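Local coordinates for protein RNA-directed RNA polymerase (Infectious pancreatic necrosis virus, PDB 3ZED) that probably copies the viral RNA genome as an RNA-dependent RNA polymerase, and is thought to occur both free and covalently attached to that RNA, at residues Q537-P549 / P674-P686. Sequence-based numbering, arbitrary orientation.
Sequences QDGYLADGSDLPP and PLTNQTLVDINTP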
ATOM      1  N   GLN B 537       7.495   4.157  38.036  1.00 37.79           N
ATOM      2  CA  GLN B 537       7.201   3.090  38.974  1.00 37.82           C
ATOM      3  C   GLN B 537       5.689   3.020  39.219  1.00 41.33           C
ATOM      4  O   GLN B 537       5.165   2.005  39.670  1.00 41.42           O
ATOM      5  CB  GLN B 537       7.957   3.337  40.294  1.00 40.40           C
ATOM      6  CG  GLN B 537       9.475   3.261  40.151  1.00 45.88           C
ATOM      7  CD  GLN B 537      10.011   1.849  40.307  1.00 55.89           C
ATOM      8  OE1 GLN B 537       9.272   0.880  40.508  1.00 46.71           O
ATOM      9  NE2 GLN B 537      11.321   1.701  40.220  1.00 47.25           N
ATOM     10  N   ASP B 538       4.993   4.099  38.916  1.00 37.74           N
ATOM     11  CA  ASP B 538       3.557   4.183  39.151  1.00 37.97           C
ATOM     12  C   ASP B 538       2.725   4.046  37.876  1.00 40.01           C
ATOM     13  O   ASP B 538       3.074   4.580  36.823  1.00 35.59           O
ATOM     14  CB  ASP B 538       3.219   5.539  39.827  1.00 39.69           C
ATOM     15  CG  ASP B 538       3.558   6.760  38.993  1.00 43.74           C
ATOM     16  OD1 ASP B 538       4.750   6.940  38.661  1.00 44.07           O
ATOM     17  OD2 ASP B 538       2.628   7.526  38.658  1.00 47.63           O
ATOM     18  N   GLY B 539       1.582   3.387  38.017  1.00 39.42           N
ATOM     19  CA  GLY B 539       0.621   3.295  36.934  1.00 37.89           C
ATOM     20  C   GLY B 539       0.751   2.123  36.000  1.00 39.84           C
ATOM     21  O   GLY B 539       1.377   1.113  36.325  1.00 39.86           O
ATOM     22  N   TYR B 540       0.085   2.265  34.856  1.00 34.72           N
ATOM     23  CA  TYR B 540      -0.036   1.292  33.778  1.00 34.00           C
ATOM     24  C   TYR B 540       1.316   0.735  33.367  1.00 34.96           C
ATOM     25  O   TYR B 540       2.265   1.503  33.102  1.00 31.65           O
ATOM     26  CB  TYR B 540      -0.674   1.955  32.541  1.00 33.24           C
ATOM     27  CG  TYR B 540      -2.154   2.276  32.588  1.00 33.56           C
ATOM     28  CD1 TYR B 540      -3.097   1.285  32.846  1.00 35.78           C
ATOM     29  CD2 TYR B 540      -2.624   3.528  32.192  1.00 33.27           C
ATOM     30  CE1 TYR B 540      -4.470   1.550  32.771  1.00 37.36           C
ATOM     31  CE2 TYR B 540      -3.990   3.801  32.103  1.00 33.35           C
ATOM     32  CZ  TYR B 540      -4.908   2.808  32.388  1.00 42.37           C
ATOM     33  OH  TYR B 540      -6.242   3.105  32.319  1.00 43.00           O
ATOM     34  N   LEU B 541       1.405  -0.601  33.341  1.00 31.04           N
ATOM     35  CA  LEU B 541       2.574  -1.371  32.905  1.00 31.53           C
ATOM     36  C   LEU B 541       3.813  -1.044  33.744  1.00 38.17           C
ATOM     37  O   LEU B 541       4.933  -1.300  33.302  1.00 38.85           O
ATOM     38  CB  LEU B 541       2.845  -1.137  31.376  1.00 29.92           C
ATOM     39  CG  LEU B 541       1.703  -1.556  30.420  1.00 33.21           C
ATOM     40  CD1 LEU B 541       2.017  -1.222  28.986  1.00 31.28           C
ATOM     41  CD2 LEU B 541       1.384  -3.065  30.542  1.00 35.44           C
ATOM     42  N   ALA B 542       3.600  -0.495  34.959  1.00 35.30           N
ATOM     43  CA  ALA B 542       4.646  -0.070  35.895  1.00 36.52           C
ATOM     44  C   ALA B 542       4.407  -0.814  37.167  1.00 41.57           C
ATOM     45  O   ALA B 542       4.919  -1.918  37.300  1.00 42.62           O
ATOM     46  CB  ALA B 542       4.600   1.454  36.097  1.00 36.97           C
ATOM     47  N   ASP B 543       3.523  -0.322  38.039  1.00 38.67           N
ATOM     48  CA  ASP B 543       3.172  -1.122  39.203  1.00 38.67           C
ATOM     49  C   ASP B 543       1.864  -1.853  38.908  1.00 43.84           C
ATOM     50  O   ASP B 543       1.426  -2.625  39.731  1.00 45.21           O
ATOM     51  CB  ASP B 543       3.131  -0.323  40.525  1.00 40.16           C
ATOM     52  CG  ASP B 543       2.031   0.716  40.722  1.00 47.95           C
ATOM     53  OD1 ASP B 543       1.329   1.048  39.732  1.00 44.18           O
ATOM     54  OD2 ASP B 543       1.892   1.228  41.870  1.00 51.52           O
ATOM     55  N   GLY B 544       1.253  -1.606  37.752  1.00 41.27           N
ATOM     56  CA  GLY B 544       0.029  -2.307  37.373  1.00 41.95           C
ATOM     57  C   GLY B 544      -1.300  -1.718  37.806  1.00 46.42           C
ATOM     58  O   GLY B 544      -2.332  -2.388  37.672  1.00 45.31           O
ATOM     59  N   SER B 545      -1.301  -0.481  38.350  1.00 42.76           N
ATOM     60  CA  SER B 545      -2.546   0.191  38.712  1.00 42.06           C
ATOM     61  C   SER B 545      -3.165   0.753  37.410  1.00 45.20           C
ATOM     62  O   SER B 545      -2.449   0.930  36.435  1.00 43.18           O
ATOM     63  CB  SER B 545      -2.305   1.276  39.763  1.00 44.34           C
ATOM     64  OG  SER B 545      -1.456   2.303  39.288  1.00 51.24           O
ATOM     65  N   ASP B 546      -4.493   0.977  37.378  1.00 43.45           N
ATOM     66  CA  ASP B 546      -5.224   1.458  36.201  1.00 42.22           C
ATOM     67  C   ASP B 546      -5.145   2.979  36.052  1.00 44.72           C
ATOM     68  O   ASP B 546      -6.160   3.642  35.812  1.00 44.47           O
ATOM     69  CB  ASP B 546      -6.689   1.002  36.258  1.00 44.02           C
ATOM     70  CG  ASP B 546      -6.869  -0.495  36.167  1.00 50.22           C
ATOM     71  OD1 ASP B 546      -5.998  -1.161  35.587  1.00 47.67           O
ATOM     72  OD2 ASP B 546      -7.893  -1.001  36.676  1.00 57.46           O
ATOM     73  N   LEU B 547      -3.928   3.521  36.130  1.00 40.24           N
ATOM     74  CA  LEU B 547      -3.712   4.959  36.092  1.00 39.03           C
ATOM     75  C   LEU B 547      -2.534   5.315  35.238  1.00 42.05           C
ATOM     76  O   LEU B 547      -1.555   4.562  35.214  1.00 39.75           O
ATOM     77  CB  LEU B 547      -3.490   5.510  37.528  1.00 40.01           C
ATOM     78  CG  LEU B 547      -4.704   5.473  38.461  1.00 45.21           C
ATOM     79  CD1 LEU B 547      -4.297   5.459  39.908  1.00 45.47           C
ATOM     80  CD2 LEU B 547      -5.708   6.564  38.116  1.00 46.53           C
ATOM     81  N   PRO B 548      -2.576   6.480  34.545  1.00 38.83           N
ATOM     82  CA  PRO B 548      -1.400   6.887  33.770  1.00 38.55           C
ATOM     83  C   PRO B 548      -0.267   7.276  34.725  1.00 41.86           C
ATOM     84  O   PRO B 548      -0.561   7.612  35.867  1.00 42.67           O
ATOM     85  CB  PRO B 548      -1.911   8.101  32.980  1.00 39.52           C
ATOM     86  CG  PRO B 548      -2.980   8.701  33.888  1.00 43.13           C
ATOM     87  CD  PRO B 548      -3.651   7.503  34.479  1.00 39.22           C
ATOM     88  N   PRO B 549       1.024   7.252  34.330  1.00 36.31           N
ATOM     89  CA  PRO B 549       2.054   7.732  35.265  1.00 36.17           C
ATOM     90  C   PRO B 549       1.908   9.251  35.454  1.00 41.02           C
ATOM     91  O   PRO B 549       1.419   9.934  34.548  1.00 38.01           O
ATOM     92  CB  PRO B 549       3.357   7.389  34.546  1.00 36.46           C
ATOM     93  CG  PRO B 549       3.008   7.449  33.085  1.00 38.04           C
ATOM     94  CD  PRO B 549       1.597   6.927  33.004  1.00 34.57           C
ATOM     95  N   PRO B 674     -14.572  -1.801  29.979  1.00 52.17           N
ATOM     96  CA  PRO B 674     -13.630  -0.662  29.922  1.00 50.08           C
ATOM     97  C   PRO B 674     -12.174  -1.100  29.995  1.00 51.88           C
ATOM     98  O   PRO B 674     -11.854  -2.138  30.587  1.00 53.22           O
ATOM     99  CB  PRO B 674     -13.993   0.176  31.158  1.00 52.47           C
ATOM    100  CG  PRO B 674     -15.353  -0.273  31.551  1.00 57.92           C
ATOM    101  CD  PRO B 674     -15.474  -1.700  31.143  1.00 53.79           C
ATOM    102  N   LEU B 675     -11.301  -0.321  29.351  1.00 44.84           N
ATOM    103  CA  LEU B 675      -9.853  -0.532  29.319  1.00 43.10           C
ATOM    104  C   LEU B 675      -9.272  -0.539  30.754  1.00 44.41           C
ATOM    105  O   LEU B 675      -9.601   0.339  31.562  1.00 44.90           O
ATOM    106  CB  LEU B 675      -9.225   0.616  28.497  1.00 42.13           C
ATOM    107  CG  LEU B 675      -7.774   0.491  28.060  1.00 46.46           C
ATOM    108  CD1 LEU B 675      -7.536   1.344  26.846  1.00 46.20           C
ATOM    109  CD2 LEU B 675      -6.807   0.934  29.160  1.00 48.19           C
ATOM    110  N   THR B 676      -8.425  -1.522  31.056  1.00 39.10           N
ATOM    111  CA  THR B 676      -7.725  -1.646  32.348  1.00 39.85           C
ATOM    112  C   THR B 676      -6.260  -1.948  32.053  1.00 43.84           C
ATOM    113  O   THR B 676      -5.896  -2.137  30.883  1.00 42.56           O
ATOM    114  CB  THR B 676      -8.343  -2.740  33.250  1.00 46.93           C
ATOM    115  OG1 THR B 676      -8.221  -4.012  32.614  1.00 53.46           O
ATOM    116  CG2 THR B 676      -9.788  -2.455  33.670  1.00 43.29           C
ATOM    117  N   ASN B 677      -5.429  -2.061  33.100  1.00 39.13           N
ATOM    118  CA  ASN B 677      -4.032  -2.428  32.904  1.00 39.41           C
ATOM    119  C   ASN B 677      -3.904  -3.820  32.215  1.00 43.26           C
ATOM    120  O   ASN B 677      -2.975  -4.009  31.443  1.00 42.64           O
ATOM    121  CB  ASN B 677      -3.264  -2.413  34.228  1.00 38.70           C
ATOM    122  CG  ASN B 677      -1.794  -2.583  34.020  1.00 43.99           C
ATOM    123  OD1 ASN B 677      -1.142  -1.747  33.410  1.00 34.96           O
ATOM    124  ND2 ASN B 677      -1.277  -3.729  34.396  1.00 36.62           N
ATOM    125  N   GLN B 678      -4.832  -4.777  32.481  1.00 41.39           N
ATOM    126  CA  GLN B 678      -4.783  -6.119  31.854  1.00 40.36           C
ATOM    127  C   GLN B 678      -4.919  -6.041  30.318  1.00 42.59           C
ATOM    128  O   GLN B 678      -4.290  -6.838  29.615  1.00 41.45           O
ATOM    129  CB  GLN B 678      -5.839  -7.072  32.438  1.00 41.90           C
ATOM    130  CG  GLN B 678      -5.637  -8.555  32.037  1.00 39.42           C
ATOM    131  CD  GLN B 678      -4.293  -9.116  32.456  1.00 69.70           C
ATOM    132  OE1 GLN B 678      -3.901  -9.083  33.637  1.00 66.17           O
ATOM    133  NE2 GLN B 678      -3.539  -9.632  31.491  1.00 62.79           N
ATOM    134  N   THR B 679      -5.700  -5.066  29.797  1.00 39.08           N
ATOM    135  CA  THR B 679      -5.848  -4.845  28.355  1.00 38.38           C
ATOM    136  C   THR B 679      -4.484  -4.500  27.732  1.00 43.71           C
ATOM    137  O   THR B 679      -4.157  -4.966  26.636  1.00 43.32           O
ATOM    138  CB  THR B 679      -6.846  -3.692  28.055  1.00 42.14           C
ATOM    139  OG1 THR B 679      -8.009  -3.802  28.866  1.00 47.50           O
ATOM    140  CG2 THR B 679      -7.226  -3.620  26.594  1.00 32.44           C
ATOM    141  N   LEU B 680      -3.712  -3.661  28.442  1.00 38.95           N
ATOM    142  CA  LEU B 680      -2.400  -3.198  27.994  1.00 36.97           C
ATOM    143  C   LEU B 680      -1.374  -4.315  28.073  1.00 42.27           C
ATOM    144  O   LEU B 680      -0.524  -4.405  27.184  1.00 43.96           O
ATOM    145  CB  LEU B 680      -1.965  -1.974  28.810  1.00 35.98           C
ATOM    146  CG  LEU B 680      -2.845  -0.724  28.629  1.00 37.63           C
ATOM    147  CD1 LEU B 680      -2.363   0.388  29.499  1.00 36.88           C
ATOM    148  CD2 LEU B 680      -2.924  -0.296  27.163  1.00 34.62           C
ATOM    149  N   VAL B 681      -1.483  -5.188  29.097  1.00 37.80           N
ATOM    150  CA  VAL B 681      -0.619  -6.357  29.259  1.00 37.93           C
ATOM    151  C   VAL B 681      -0.905  -7.322  28.079  1.00 41.96           C
ATOM    152  O   VAL B 681       0.038  -7.751  27.431  1.00 40.57           O
ATOM    153  CB  VAL B 681      -0.794  -7.051  30.654  1.00 41.97           C
ATOM    154  CG1 VAL B 681      -0.115  -8.424  30.706  1.00 41.97           C
ATOM    155  CG2 VAL B 681      -0.281  -6.164  31.782  1.00 41.46           C
ATOM    156  N   ASP B 682      -2.200  -7.602  27.785  1.00 40.48           N
ATOM    157  CA  ASP B 682      -2.630  -8.532  26.717  1.00 41.17           C
ATOM    158  C   ASP B 682      -2.177  -8.100  25.313  1.00 44.32           C
ATOM    159  O   ASP B 682      -1.703  -8.947  24.562  1.00 44.14           O
ATOM    160  CB  ASP B 682      -4.157  -8.726  26.699  1.00 42.70           C
ATOM    161  CG  ASP B 682      -4.767  -9.378  27.939  1.00 54.87           C
ATOM    162  OD1 ASP B 682      -3.994  -9.903  28.790  1.00 57.60           O
ATOM    163  OD2 ASP B 682      -6.009  -9.329  28.080  1.00 54.39           O
ATOM    164  N   ILE B 683      -2.301  -6.806  24.965  1.00 38.74           N
ATOM    165  CA  ILE B 683      -1.921  -6.353  23.630  1.00 38.11           C
ATOM    166  C   ILE B 683      -0.386  -6.418  23.436  1.00 42.14           C
ATOM    167  O   ILE B 683       0.088  -6.390  22.305  1.00 40.69           O
ATOM    168  CB  ILE B 683      -2.493  -4.944  23.294  1.00 40.38           C
ATOM    169  CG1 ILE B 683      -1.909  -3.824  24.184  1.00 40.18           C
ATOM    170  CG2 ILE B 683      -4.014  -4.964  23.323  1.00 40.57           C
ATOM    171  CD1 ILE B 683      -2.197  -2.399  23.733  1.00 44.90           C
ATOM    172  N   ASN B 684       0.375  -6.541  24.541  1.00 38.59           N
ATOM    173  CA  ASN B 684       1.829  -6.571  24.502  1.00 36.85           C
ATOM    174  C   ASN B 684       2.400  -7.930  24.827  1.00 40.93           C
ATOM    175  O   ASN B 684       3.622  -8.092  24.816  1.00 41.83           O
ATOM    176  CB  ASN B 684       2.387  -5.526  25.459  1.00 33.86           C
ATOM    177  CG  ASN B 684       2.303  -4.158  24.879  1.00 40.17           C
ATOM    178  OD1 ASN B 684       2.805  -3.903  23.774  1.00 33.56           O
ATOM    179  ND2 ASN B 684       1.670  -3.252  25.594  1.00 31.81           N
ATOM    180  N   THR B 685       1.538  -8.920  25.076  1.00 38.13           N
ATOM    181  CA  THR B 685       1.984 -10.263  25.450  1.00 38.50           C
ATOM    182  C   THR B 685       2.505 -11.027  24.230  1.00 44.51           C
ATOM    183  O   THR B 685       1.759 -11.237  23.264  1.00 45.09           O
ATOM    184  CB  THR B 685       0.878 -11.004  26.199  1.00 39.03           C
ATOM    185  OG1 THR B 685       0.657 -10.289  27.404  1.00 38.10           O
ATOM    186  CG2 THR B 685       1.244 -12.475  26.545  1.00 31.08           C
ATOM    187  N   PRO B 686       3.799 -11.437  24.257  1.00 41.84           N
ATOM    188  CA  PRO B 686       4.330 -12.228  23.138  1.00 41.97           C
ATOM    189  C   PRO B 686       3.863 -13.670  23.219  1.00 49.79           C
ATOM    190  O   PRO B 686       3.711 -14.205  24.310  1.00 49.86           O
ATOM    191  CB  PRO B 686       5.854 -12.138  23.299  1.00 43.77           C
ATOM    192  CG  PRO B 686       6.097 -11.535  24.643  1.00 48.54           C
ATOM    193  CD  PRO B 686       4.805 -11.261  25.326  1.00 43.69           C
TER
HETATM  194  O   HOH W   1      -8.408   1.914  33.170  1.00 43.13           O
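Two hydrogen bonds join the loop 537-549 to the first turn of helix 677-683, within the thumb region of the polymerase: Asn677 donates its backbone N to Asp546 and accepts from Leu541 N through its side chain. Asp546 OD1 accepts from Asn677 N at 2.7 Å, approached from above the carboxylate plane. A carboxylate suits this place, since the first amides of a helix lack a carbonyl from a preceding turn, and its negative charge should be eased by the helix N-terminus. With CG anti to the backbone N (chi1 -171°), Asn677 reaches back to the loop, where OD1 takes Leu541 N at 2.8 Å while ND2 bonds Gln570. An amide can do both at once, tying the helix to two loops. The Tyr540 ring lies nearly coplanar with this amide, and Leu680 CD1 sits over one ring face in a CH-pi contact, 3.9 Å from the centroid; Leu547 N covers the opposite face. Tyr540 OH bonds Glu628 and, through a water, Leu675 O, so the phenol's polar end is held within a buried setting. At the backbone end of Tyr540, Leu541 lays CD2 against Val681 CG2 at 3.7 Å and also packs on Val575 of strand 573-578; a branched aliphatic side chain suits this apolar surface. The pattern is that of a loop carboxylate accepting the first backbone N-H of a helix, right after its N-cap residue Thr676, with an apolar patch alongside.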